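Local coordinates for putative cytoplasmic protein (Salmonella enterica subsp. enterica serovar Typhimurium, PDB 4J32) that probably cleaves amide bonds of peptidoglycan as the type VI secretion effector Tae4, a papain-like NlpC/P60 cysteine peptidase, and is captured here with its immunity protein Tai4, at residues F70-A79 / F88-Y99; M104-P114 / P165-L173. One frame throughout, in Å; residues are numbered along the deposited sequence. Where two conformers were deposited one is given.

Contact 1. Residues F70-A79 / F88-Y99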
loop_
_atom_site.group_PDB
_atom_site.type_symbol
_atom_site.label_atom_id
_atom_site.label_comp_id
_atom_site.label_asym_id
_atom_site.label_seq_id
_atom_site.Cartn_x
_atom_site.Cartn_y
_atom_site.Cartn_z
ATOM N N PHE A 70 -26.684 -24.545 21.638
ATOM C CA PHE A 70 -25.962 -23.684 22.604
ATOM C C PHE A 70 -25.637 -22.324 21.982
ATOM O O PHE A 70 -24.466 -21.935 21.919
ATOM C CB PHE A 70 -24.710 -24.403 23.149
ATOM C CG PHE A 70 -25.046 -25.649 23.890
ATOM C CD1 PHE A 70 -25.213 -25.620 25.268
ATOM C CD2 PHE A 70 -25.290 -26.844 23.204
ATOM C CE1 PHE A 70 -25.578 -26.774 25.962
ATOM C CE2 PHE A 70 -25.667 -28.001 23.895
ATOM C CZ PHE A 70 -25.819 -27.967 25.259
ATOM N N PRO A 71 -26.682 -21.595 21.542
ATOM C CA PRO A 71 -26.471 -20.384 20.752
ATOM C C PRO A 71 -25.793 -19.290 21.567
ATOM O O PRO A 71 -25.976 -19.192 22.795
ATOM C CB PRO A 71 -27.888 -19.963 20.353
ATOM C CG PRO A 71 -28.753 -20.522 21.456
ATOM C CD PRO A 71 -28.114 -21.829 21.809
ATOM N N ILE A 72 -24.992 -18.501 20.869
ATOM C CA ILE A 72 -24.369 -17.302 21.431
ATOM C C ILE A 72 -25.448 -16.259 21.705
ATOM O O ILE A 72 -26.194 -15.862 20.795
ATOM C CB ILE A 72 -23.288 -16.763 20.457
ATOM C CG1 ILE A 72 -22.136 -17.791 20.352
ATOM C CG2 ILE A 72 -22.753 -15.387 20.902
ATOM C CD1 ILE A 72 -21.195 -17.544 19.166
ATOM N N ALA A 73 -25.539 -15.822 22.956
ATOM C CA ALA A 73 -26.591 -14.886 23.359
ATOM C C ALA A 73 -26.361 -13.536 22.686
ATOM O O ALA A 73 -25.210 -13.127 22.499
ATOM C CB ALA A 73 -26.618 -14.729 24.875
ATOM N N ARG A 74 -27.451 -12.859 22.327
ATOM C CA ARG A 74 -27.376 -11.526 21.726
ATOM C C ARG A 74 -26.521 -10.578 22.579
ATOM O O ARG A 74 -25.689 -9.819 22.060
ATOM C CB ARG A 74 -28.778 -10.940 21.557
ATOM C CG ARG A 74 -28.787 -9.606 20.832
ATOM C CD ARG A 74 -30.033 -8.791 21.129
ATOM N NE ARG A 74 -30.098 -8.319 22.516
ATOM C CZ ARG A 74 -29.467 -7.243 22.983
ATOM N NH1 ARG A 74 -28.693 -6.513 22.194
ATOM N NH2 ARG A 74 -29.604 -6.904 24.253
ATOM N N ASN A 75 -26.721 -10.627 23.891
ATOM C CA ASN A 75 -26.030 -9.685 24.764
ATOM C C ASN A 75 -24.704 -10.161 25.371
ATOM O O ASN A 75 -24.198 -9.548 26.307
ATOM C CB ASN A 75 -26.982 -9.185 25.848
ATOM C CG ASN A 75 -27.289 -10.241 26.875
ATOM O OD1 ASN A 75 -26.942 -11.417 26.700
ATOM N ND2 ASN A 75 -27.934 -9.835 27.959
ATOM N N SER A 76 -24.157 -11.255 24.847
ATOM C CA SER A 76 -22.800 -11.693 25.180
ATOM C C SER A 76 -21.826 -10.533 24.905
ATOM O O SER A 76 -21.936 -9.881 23.863
ATOM C CB SER A 76 -22.418 -12.881 24.286
ATOM O OG SER A 76 -21.363 -13.603 24.886
ATOM N N PRO A 77 -20.894 -10.259 25.836
ATOM C CA PRO A 77 -20.007 -9.093 25.712
ATOM C C PRO A 77 -18.860 -9.285 24.707
ATOM O O PRO A 77 -17.698 -9.067 25.059
ATOM C CB PRO A 77 -19.455 -8.929 27.139
ATOM C CG PRO A 77 -19.425 -10.329 27.682
ATOM C CD PRO A 77 -20.645 -11.008 27.087
ATOM N N TYR A 78 -19.200 -9.684 23.479
ATOM C CA TYR A 78 -18.239 -9.942 22.397
ATOM C C TYR A 78 -18.812 -9.424 21.081
ATOM O O TYR A 78 -20.018 -9.524 20.844
ATOM C CB TYR A 78 -17.969 -11.450 22.265
ATOM C CG TYR A 78 -17.511 -12.039 23.582
ATOM C CD1 TYR A 78 -16.227 -11.785 24.070
ATOM C CD2 TYR A 78 -18.389 -12.785 24.366
ATOM C CE1 TYR A 78 -15.813 -12.293 25.311
ATOM C CE2 TYR A 78 -17.988 -13.302 25.602
ATOM C CZ TYR A 78 -16.703 -13.051 26.055
ATOM O OH TYR A 78 -16.308 -13.533 27.273
ATOM N N ALA A 79 -17.946 -8.882 20.226
ATOM C CA ALA A 79 -18.384 -8.399 18.926
ATOM C C ALA A 79 -18.958 -9.561 18.102
ATOM O O ALA A 79 -18.364 -10.637 18.029
ATOM C CB ALA A 79 -17.219 -7.710 18.190
ATOM N N PHE A 88 -26.284 -15.412 16.121
ATOM C CA PHE A 88 -25.134 -14.499 16.207
ATOM C C PHE A 88 -23.801 -15.196 16.113
ATOM O O PHE A 88 -23.627 -16.302 16.645
ATOM C CB PHE A 88 -25.223 -13.653 17.479
ATOM C CG PHE A 88 -26.547 -12.961 17.627
ATOM C CD1 PHE A 88 -26.817 -11.786 16.924
ATOM C CD2 PHE A 88 -27.550 -13.519 18.423
ATOM C CE1 PHE A 88 -28.076 -11.166 17.025
ATOM C CE2 PHE A 88 -28.797 -12.904 18.541
ATOM C CZ PHE A 88 -29.063 -11.727 17.832
ATOM N N TYR A 89 -22.859 -14.513 15.454
ATOM C CA TYR A 89 -21.577 -15.088 15.062
ATOM C C TYR A 89 -20.452 -14.172 15.470
ATOM O O TYR A 89 -20.346 -13.042 14.975
ATOM C CB TYR A 89 -21.565 -15.324 13.535
ATOM C CG TYR A 89 -22.571 -16.372 13.121
ATOM C CD1 TYR A 89 -22.181 -17.697 12.943
ATOM C CD2 TYR A 89 -23.933 -16.050 12.966
ATOM C CE1 TYR A 89 -23.109 -18.683 12.608
ATOM C CE2 TYR A 89 -24.874 -17.031 12.630
ATOM C CZ TYR A 89 -24.442 -18.342 12.449
ATOM O OH TYR A 89 -25.343 -19.313 12.133
ATOM N N ILE A 90 -19.631 -14.661 16.402
ATOM C CA ILE A 90 -18.428 -13.972 16.861
ATOM C C ILE A 90 -17.355 -14.045 15.776
ATOM O O ILE A 90 -17.156 -15.098 15.167
ATOM C CB ILE A 90 -17.956 -14.589 18.211
ATOM C CG1 ILE A 90 -18.918 -14.167 19.343
ATOM C CG2 ILE A 90 -16.455 -14.238 18.522
ATOM C CD1 ILE A 90 -18.652 -14.922 20.699
ATOM N N TYR A 91 -16.670 -12.933 15.528
ATOM C CA TYR A 91 -15.764 -12.862 14.377
ATOM C C TYR A 91 -14.289 -12.647 14.729
ATOM O O TYR A 91 -13.430 -12.594 13.834
ATOM C CB TYR A 91 -16.271 -11.853 13.334
ATOM C CG TYR A 91 -16.476 -10.426 13.842
ATOM C CD1 TYR A 91 -15.415 -9.533 13.891
ATOM C CD2 TYR A 91 -17.737 -9.978 14.260
ATOM C CE1 TYR A 91 -15.588 -8.209 14.329
ATOM C CE2 TYR A 91 -17.926 -8.656 14.688
ATOM C CZ TYR A 91 -16.850 -7.774 14.699
ATOM O OH TYR A 91 -16.987 -6.479 15.140
ATOM N N ARG A 92 -14.002 -12.514 16.022
ATOM C CA ARG A 92 -12.622 -12.434 16.516
ATOM C C ARG A 92 -12.234 -13.707 17.267
ATOM O O ARG A 92 -12.981 -14.201 18.127
ATOM C CB ARG A 92 -12.427 -11.217 17.427
ATOM C CG ARG A 92 -12.588 -9.895 16.682
ATOM C CD ARG A 92 -12.388 -8.677 17.617
ATOM N NE ARG A 92 -12.214 -7.476 16.800
ATOM C CZ ARG A 92 -13.002 -6.397 16.810
ATOM N NH1 ARG A 92 -14.034 -6.313 17.656
ATOM N NH2 ARG A 92 -12.735 -5.377 15.990
ATOM N N VAL A 93 -11.046 -14.211 16.949
ATOM C CA VAL A 93 -10.478 -15.374 17.626
ATOM C C VAL A 93 -10.374 -15.146 19.128
ATOM O O VAL A 93 -10.820 -15.988 19.913
ATOM C CB VAL A 93 -9.094 -15.747 17.048
ATOM C CG1 VAL A 93 -8.472 -16.916 17.880
ATOM C CG2 VAL A 93 -9.277 -16.175 15.568
ATOM N N ASN A 94 -9.835 -13.999 19.534
ATOM C CA ASN A 94 -9.643 -13.707 20.948
ATOM C C ASN A 94 -10.995 -13.727 21.686
ATOM O O ASN A 94 -11.087 -14.169 22.838
ATOM C CB ASN A 94 -8.920 -12.365 21.134
ATOM C CG ASN A 94 -7.387 -12.494 21.082
ATOM O OD1 ASN A 94 -6.833 -13.602 21.184
ATOM N ND2 ASN A 94 -6.687 -11.342 20.971
ATOM N N ASP A 95 -12.030 -13.215 21.013
ATOM C CA ASP A 95 -13.380 -13.168 21.589
ATOM C C ASP A 95 -13.968 -14.562 21.722
ATOM O O ASP A 95 -14.568 -14.884 22.744
ATOM C CB ASP A 95 -14.333 -12.286 20.759
ATOM C CG ASP A 95 -14.157 -10.805 21.043
ATOM O OD1 ASP A 95 -13.401 -10.433 21.988
ATOM O OD2 ASP A 95 -14.785 -10.001 20.324
ATOM N N MET A 96 -13.754 -15.403 20.723
ATOM C CA MET A 96 -14.284 -16.765 20.771
ATOM C C MET A 96 -13.627 -17.531 21.900
ATOM O O MET A 96 -14.306 -18.252 22.656
ATOM C CB MET A 96 -14.086 -17.510 19.445
ATOM C CG MET A 96 -14.507 -19.003 19.515
ATOM S SD MET A 96 -16.195 -19.324 20.114
ATOM C CE MET A 96 -17.229 -18.534 18.880
ATOM N N ILE A 97 -12.315 -17.359 22.039
ATOM C CA ILE A 97 -11.582 -17.989 23.146
ATOM C C ILE A 97 -12.159 -17.554 24.498
ATOM O O ILE A 97 -12.451 -18.407 25.365
ATOM C CB ILE A 97 -10.062 -17.700 23.054
ATOM C CG1 ILE A 97 -9.498 -18.411 21.821
ATOM C CG2 ILE A 97 -9.345 -18.229 24.325
ATOM C CD1 ILE A 97 -8.027 -18.058 21.486
ATOM N N ASP A 98 -12.348 -16.250 24.675
ATOM C CA ASP A 98 -12.854 -15.722 25.943
ATOM C C ASP A 98 -14.286 -16.179 26.197
ATOM O O ASP A 98 -14.654 -16.493 27.338
ATOM C CB ASP A 98 -12.771 -14.202 25.971
ATOM C CG ASP A 98 -11.356 -13.695 26.165
ATOM O OD1 ASP A 98 -10.526 -14.386 26.811
ATOM O OD2 ASP A 98 -11.076 -12.585 25.675
ATOM N N TYR A 99 -15.085 -16.232 25.123
ATOM C CA TYR A 99 -16.476 -16.704 25.205
ATOM C C TYR A 99 -16.537 -18.120 25.769
ATOM O O TYR A 99 -17.309 -18.410 26.706
ATOM C CB TYR A 99 -17.169 -16.652 23.823
ATOM C CG TYR A 99 -18.601 -17.179 23.863
ATOM C CD1 TYR A 99 -19.680 -16.323 24.139
ATOM C CD2 TYR A 99 -18.875 -18.544 23.652
ATOM C CE1 TYR A 99 -21.021 -16.823 24.182
ATOM C CE2 TYR A 99 -20.195 -19.045 23.710
ATOM C CZ TYR A 99 -21.251 -18.180 23.961
ATOM O OH TYR A 99 -22.521 -18.693 24.020
HETATM O O HOH W 1 -22.741 -21.304 23.857
HETATM O O HOH W 2 -26.933 -16.856 18.536
HETATM O O HOH W 3 -24.195 -16.965 25.355
HETATM O O HOH W 4 -15.701 -11.032 17.899
#
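I72 lays its CG1 over one face of the Y99 ring, 4.2 Å from CG1 to the ring centroid, while its CD1 reaches on to the tips of I90 and M96. CG1 lies anti to the carbonyl carbon (chi1 -66°), which turns CD1 toward I90 and M96. S76 OG comes at the rim of the same Y99 ring, near its plane, 3.3 Å from CD1. Y78 crosses Y99 at about a right angle, their planes 75° apart, and takes Y99 CB over one face; on that face D95 O also sits, toward the rim. At the far end R74 CA lies over the F88 ring, with CB 3.6 Å from F88 CE2.

Water does most of the polar joining. The Y99 hydroxyl donates to one water, which passes a hydrogen to F70 O, and accepts from a second, 2.8 Å from OH, that takes the A73 N-H. A third water links I72 O to F88 N. A fourth gives hydrogens to A79 O and D95 OD2 and accepts from R92 N, beside a weak direct bond from A79 N to OD2 (3.4 Å). The R92 guanidinium itself turns to L44 and Q49 of the immunity protein chain. The loop is thus held to strand 88-90 and helix 93-103 by aromatic and aliphatic packing, with four waters bridging polar groups, mostly backbone, across the contact.

Contact 2. Residues M104-P114 / P165-L173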
loop_
_atom_site.group_PDB
_atom_site.type_symbol
_atom_site.label_atom_id
_atom_site.label_comp_id
_atom_site.label_asym_id
_atom_site.label_seq_id
_atom_site.Cartn_x
_atom_site.Cartn_y
_atom_site.Cartn_z
ATOM N N MET A 104 -18.075 -22.493 29.019
ATOM C CA MET A 104 -17.857 -23.955 28.921
ATOM C C MET A 104 -17.541 -24.680 30.233
ATOM O O MET A 104 -17.464 -25.918 30.264
ATOM C CB MET A 104 -16.745 -24.265 27.919
ATOM C CG MET A 104 -17.125 -24.064 26.457
ATOM S SD MET A 104 -18.281 -25.296 25.896
ATOM C CE MET A 104 -17.264 -26.764 25.876
ATOM N N GLY A 105 -17.336 -23.930 31.305
ATOM C CA GLY A 105 -16.998 -24.546 32.572
ATOM C C GLY A 105 -15.509 -24.822 32.619
ATOM O O GLY A 105 -14.730 -24.280 31.808
ATOM N N LYS A 106 -15.111 -25.666 33.568
ATOM C CA LYS A 106 -13.695 -25.970 33.769
ATOM C C LYS A 106 -13.178 -26.750 32.570
ATOM O O LYS A 106 -13.818 -27.733 32.155
ATOM C CB LYS A 106 -13.490 -26.812 35.036
ATOM C CG LYS A 106 -14.086 -26.212 36.302
ATOM C CD LYS A 106 -13.254 -25.037 36.824
ATOM C CE LYS A 106 -14.132 -24.036 37.595
ATOM N NZ LYS A 106 -15.117 -23.362 36.659
ATOM N N PRO A 107 -12.007 -26.346 32.031
ATOM C CA PRO A 107 -11.395 -27.163 30.974
ATOM C C PRO A 107 -11.014 -28.524 31.511
ATOM O O PRO A 107 -10.761 -28.691 32.719
ATOM C CB PRO A 107 -10.117 -26.395 30.614
ATOM C CG PRO A 107 -10.274 -25.028 31.196
ATOM C CD PRO A 107 -11.191 -25.162 32.366
ATOM N N ASP A 108 -10.982 -29.503 30.629
ATOM C CA ASP A 108 -10.650 -30.856 31.038
ATOM C C ASP A 108 -9.170 -31.178 30.955
ATOM O O ASP A 108 -8.690 -32.044 31.677
ATOM C CB ASP A 108 -11.469 -31.832 30.212
ATOM C CG ASP A 108 -12.942 -31.684 30.496
ATOM O OD1 ASP A 108 -13.662 -31.179 29.617
ATOM O OD2 ASP A 108 -13.352 -31.987 31.641
ATOM N N LEU A 109 -8.473 -30.497 30.050
ATOM C CA LEU A 109 -7.013 -30.616 29.887
ATOM C C LEU A 109 -6.459 -29.236 29.589
ATOM O O LEU A 109 -7.003 -28.503 28.737
ATOM C CB LEU A 109 -6.673 -31.493 28.672
ATOM C CG LEU A 109 -6.071 -32.885 28.679
ATOM C CD1 LEU A 109 -5.776 -33.318 27.245
ATOM C CD2 LEU A 109 -4.799 -32.941 29.564
ATOM N N ILE A 110 -5.392 -28.874 30.298
ATOM C CA ILE A 110 -4.585 -27.697 29.982
ATOM C C ILE A 110 -3.139 -28.168 29.873
ATOM O O ILE A 110 -2.617 -28.780 30.808
ATOM C CB ILE A 110 -4.700 -26.577 31.045
ATOM C CG1 ILE A 110 -6.179 -26.188 31.285
ATOM C CG2 ILE A 110 -3.863 -25.348 30.626
ATOM C CD1 ILE A 110 -6.370 -25.226 32.494
ATOM N N VAL A 111 -2.499 -27.879 28.733
ATOM C CA VAL A 111 -1.146 -28.399 28.461
ATOM C C VAL A 111 -0.208 -27.261 28.052
ATOM O O VAL A 111 -0.452 -26.584 27.061
ATOM C CB VAL A 111 -1.167 -29.506 27.326
ATOM C CG1 VAL A 111 0.206 -30.168 27.160
ATOM C CG2 VAL A 111 -2.252 -30.548 27.566
ATOM N N ASN A 112 0.852 -27.047 28.833
ATOM C CA ASN A 112 1.903 -26.082 28.485
ATOM C C ASN A 112 2.743 -26.666 27.359
ATOM O O ASN A 112 3.050 -27.875 27.367
ATOM C CB ASN A 112 2.805 -25.839 29.716
ATOM C CG ASN A 112 3.635 -24.581 29.591
ATOM O OD1 ASN A 112 3.245 -23.632 28.904
ATOM N ND2 ASN A 112 4.770 -24.562 30.254
ATOM N N ASN A 113 3.150 -25.820 26.408
ATOM C CA ASN A 113 3.987 -26.266 25.285
ATOM C C ASN A 113 3.440 -27.529 24.636
ATOM O O ASN A 113 4.158 -28.539 24.559
ATOM C CB ASN A 113 5.437 -26.474 25.740
ATOM C CG ASN A 113 5.994 -25.270 26.449
ATOM O OD1 ASN A 113 5.907 -24.151 25.953
ATOM N ND2 ASN A 113 6.535 -25.484 27.642
ATOM N N PRO A 114 2.174 -27.479 24.181
ATOM C CA PRO A 114 1.447 -28.672 23.748
ATOM C C PRO A 114 1.909 -29.224 22.398
ATOM O O PRO A 114 2.412 -28.462 21.544
ATOM C CB PRO A 114 0.011 -28.178 23.668
ATOM C CG PRO A 114 0.144 -26.743 23.270
ATOM C CD PRO A 114 1.337 -26.267 24.047
ATOM N N PRO A 165 3.043 -23.357 19.488
ATOM C CA PRO A 165 2.017 -23.443 20.535
ATOM C C PRO A 165 2.637 -23.243 21.936
ATOM O O PRO A 165 3.676 -23.835 22.248
ATOM C CB PRO A 165 1.469 -24.879 20.395
ATOM C CG PRO A 165 2.016 -25.404 19.086
ATOM C CD PRO A 165 3.228 -24.623 18.755
ATOM N N GLU A 166 2.018 -22.373 22.732
ATOM C CA GLU A 166 2.443 -22.121 24.119
ATOM C C GLU A 166 1.536 -22.867 25.109
ATOM O O GLU A 166 2.013 -23.485 26.066
ATOM C CB GLU A 166 2.369 -20.618 24.425
ATOM C CG GLU A 166 3.383 -19.742 23.698
ATOM C CD GLU A 166 2.828 -18.354 23.404
ATOM O OE1 GLU A 166 1.570 -18.166 23.409
ATOM O OE2 GLU A 166 3.642 -17.464 23.110
ATOM N N VAL A 167 0.220 -22.774 24.884
ATOM C CA VAL A 167 -0.772 -23.431 25.757
ATOM C C VAL A 167 -1.907 -24.038 24.927
ATOM O O VAL A 167 -2.432 -23.392 24.011
ATOM C CB VAL A 167 -1.409 -22.460 26.801
ATOM C CG1 VAL A 167 -2.156 -23.257 27.903
ATOM C CG2 VAL A 167 -0.388 -21.525 27.420
ATOM N N GLY A 168 -2.282 -25.277 25.246
ATOM C CA GLY A 168 -3.420 -25.932 24.604
ATOM C C GLY A 168 -4.434 -26.332 25.653
ATOM O O GLY A 168 -4.061 -26.855 26.699
ATOM N N THR A 169 -5.712 -26.099 25.357
ATOM C CA THR A 169 -6.803 -26.310 26.305
ATOM C C THR A 169 -7.901 -27.094 25.592
ATOM O O THR A 169 -8.291 -26.743 24.474
ATOM C CB THR A 169 -7.367 -24.938 26.768
ATOM O OG1 THR A 169 -6.320 -24.176 27.370
ATOM C CG2 THR A 169 -8.533 -25.085 27.775
ATOM N N LEU A 170 -8.389 -28.148 26.242
ATOM C CA LEU A 170 -9.470 -28.946 25.692
ATOM C C LEU A 170 -10.680 -28.960 26.638
ATOM O O LEU A 170 -10.544 -29.197 27.851
ATOM C CB LEU A 170 -8.978 -30.378 25.407
ATOM C CG LEU A 170 -9.999 -31.338 24.746
ATOM C CD1 LEU A 170 -10.169 -31.071 23.253
ATOM C CD2 LEU A 170 -9.598 -32.795 24.992
ATOM N N TRP A 171 -11.859 -28.669 26.073
ATOM C CA TRP A 171 -13.131 -28.953 26.759
ATOM C C TRP A 171 -13.726 -30.180 26.087
ATOM O O TRP A 171 -14.040 -30.141 24.903
ATOM C CB TRP A 171 -14.119 -27.789 26.591
ATOM C CG TRP A 171 -13.814 -26.589 27.461
ATOM C CD1 TRP A 171 -14.166 -26.417 28.759
ATOM C CD2 TRP A 171 -13.107 -25.408 27.075
ATOM N NE1 TRP A 171 -13.704 -25.199 29.224
ATOM C CE2 TRP A 171 -13.074 -24.550 28.199
ATOM C CE3 TRP A 171 -12.510 -24.990 25.891
ATOM C CZ2 TRP A 171 -12.447 -23.295 28.174
ATOM C CZ3 TRP A 171 -11.884 -23.731 25.861
ATOM C CH2 TRP A 171 -11.865 -22.902 27.001
ATOM N N ILE A 172 -13.861 -31.265 26.841
ATOM C CA ILE A 172 -14.407 -32.509 26.281
ATOM C C ILE A 172 -15.878 -32.333 25.910
ATOM O O ILE A 172 -16.674 -31.764 26.694
ATOM C CB ILE A 172 -14.216 -33.692 27.280
ATOM C CG1 ILE A 172 -12.718 -34.033 27.407
ATOM C CG2 ILE A 172 -15.050 -34.901 26.884
ATOM C CD1 ILE A 172 -12.413 -35.093 28.468
ATOM N N LEU A 173 -16.240 -32.811 24.725
ATOM C CA LEU A 173 -17.646 -32.892 24.320
ATOM C C LEU A 173 -18.128 -34.337 24.395
ATOM O O LEU A 173 -17.429 -35.239 23.935
ATOM C CB LEU A 173 -17.855 -32.300 22.904
ATOM C CG LEU A 173 -17.534 -30.801 22.684
ATOM C CD1 LEU A 173 -17.881 -30.408 21.227
ATOM C CD2 LEU A 173 -18.303 -29.906 23.659
HETATM O O HOH W 5 6.160 -23.471 23.338
HETATM O O HOH W 6 4.666 -26.403 21.903
#
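W171 is wedged between M104 and P107: M104 CB sits over the five-membered ring, 3.5 Å from its centroid and 13° off the normal, and P107 CB lies over the opposite face, toward the rim, together with T169 CG2. The methionine chain bends at chi2 and chi3 (both -70°), bringing CE back to within 3.4 Å of W171 CB and also against L173 CD2, with SD more distant above the ring in a Met-aromatic contact. L100 and T101 of helix 93-103 add to the packing round the indole. In the indole plane NE1 donates to G105 O at 2.9 Å, approaching from above that carbonyl's own plane.

Further along, strands 109-112 and 165-172 run antiparallel at 168°. L109 and L170 bring their CB atoms together on one side of the sheet; on the other, I110 CG2 meets V167 CG1 at 3.8 Å as the two side chains lie alongside each other. L109 pairs with L170 and V111 with G168 through hydrogen-bonded pairs, and P114 CG rests 3.5 Å from G168 N. D108 and L109 both face L170 in a classic beta bulge, so L170 O accepts two N-H groups, that of D108 nearly along the C=O axis.

At the outer end D108 OD1 receives I172 N on its anti side, 2.8 Å away, and also forms a salt bridge with R16. At the other end N113 N donates to E166 O, and two waters each give a hydrogen to P165 O. With the indole N-H satisfied by a backbone carbonyl and the D108 carboxylate shared between an amide and an arginine, segment 104-114 is joined to strand 165-172 through side-chain to backbone bonds as well as the backbone ladder.

The two contacts come in series along the chain: contact 1 closes on helix 93-103, and the end of that helix runs straight into the M104-P114 segment of contact 2. Their centres lie about 19 Å apart and their nearest atoms about 5 Å, without touching. Contact 1 belongs with helix 57-67 and the small two-stranded sheet, whereas contact 2 forms the edge of the four-stranded antiparallel sheet. Helix 93-103 bridges them: its first turns form part of contact 1 and its last turn packs on contact 2. Tai4 meets only contact 1. F70 and P71 of contact 1 and M104 of contact 2, with N15 and T103, line one pocket holding a 2-ethoxyethanol, probably from the crystallisation liquor.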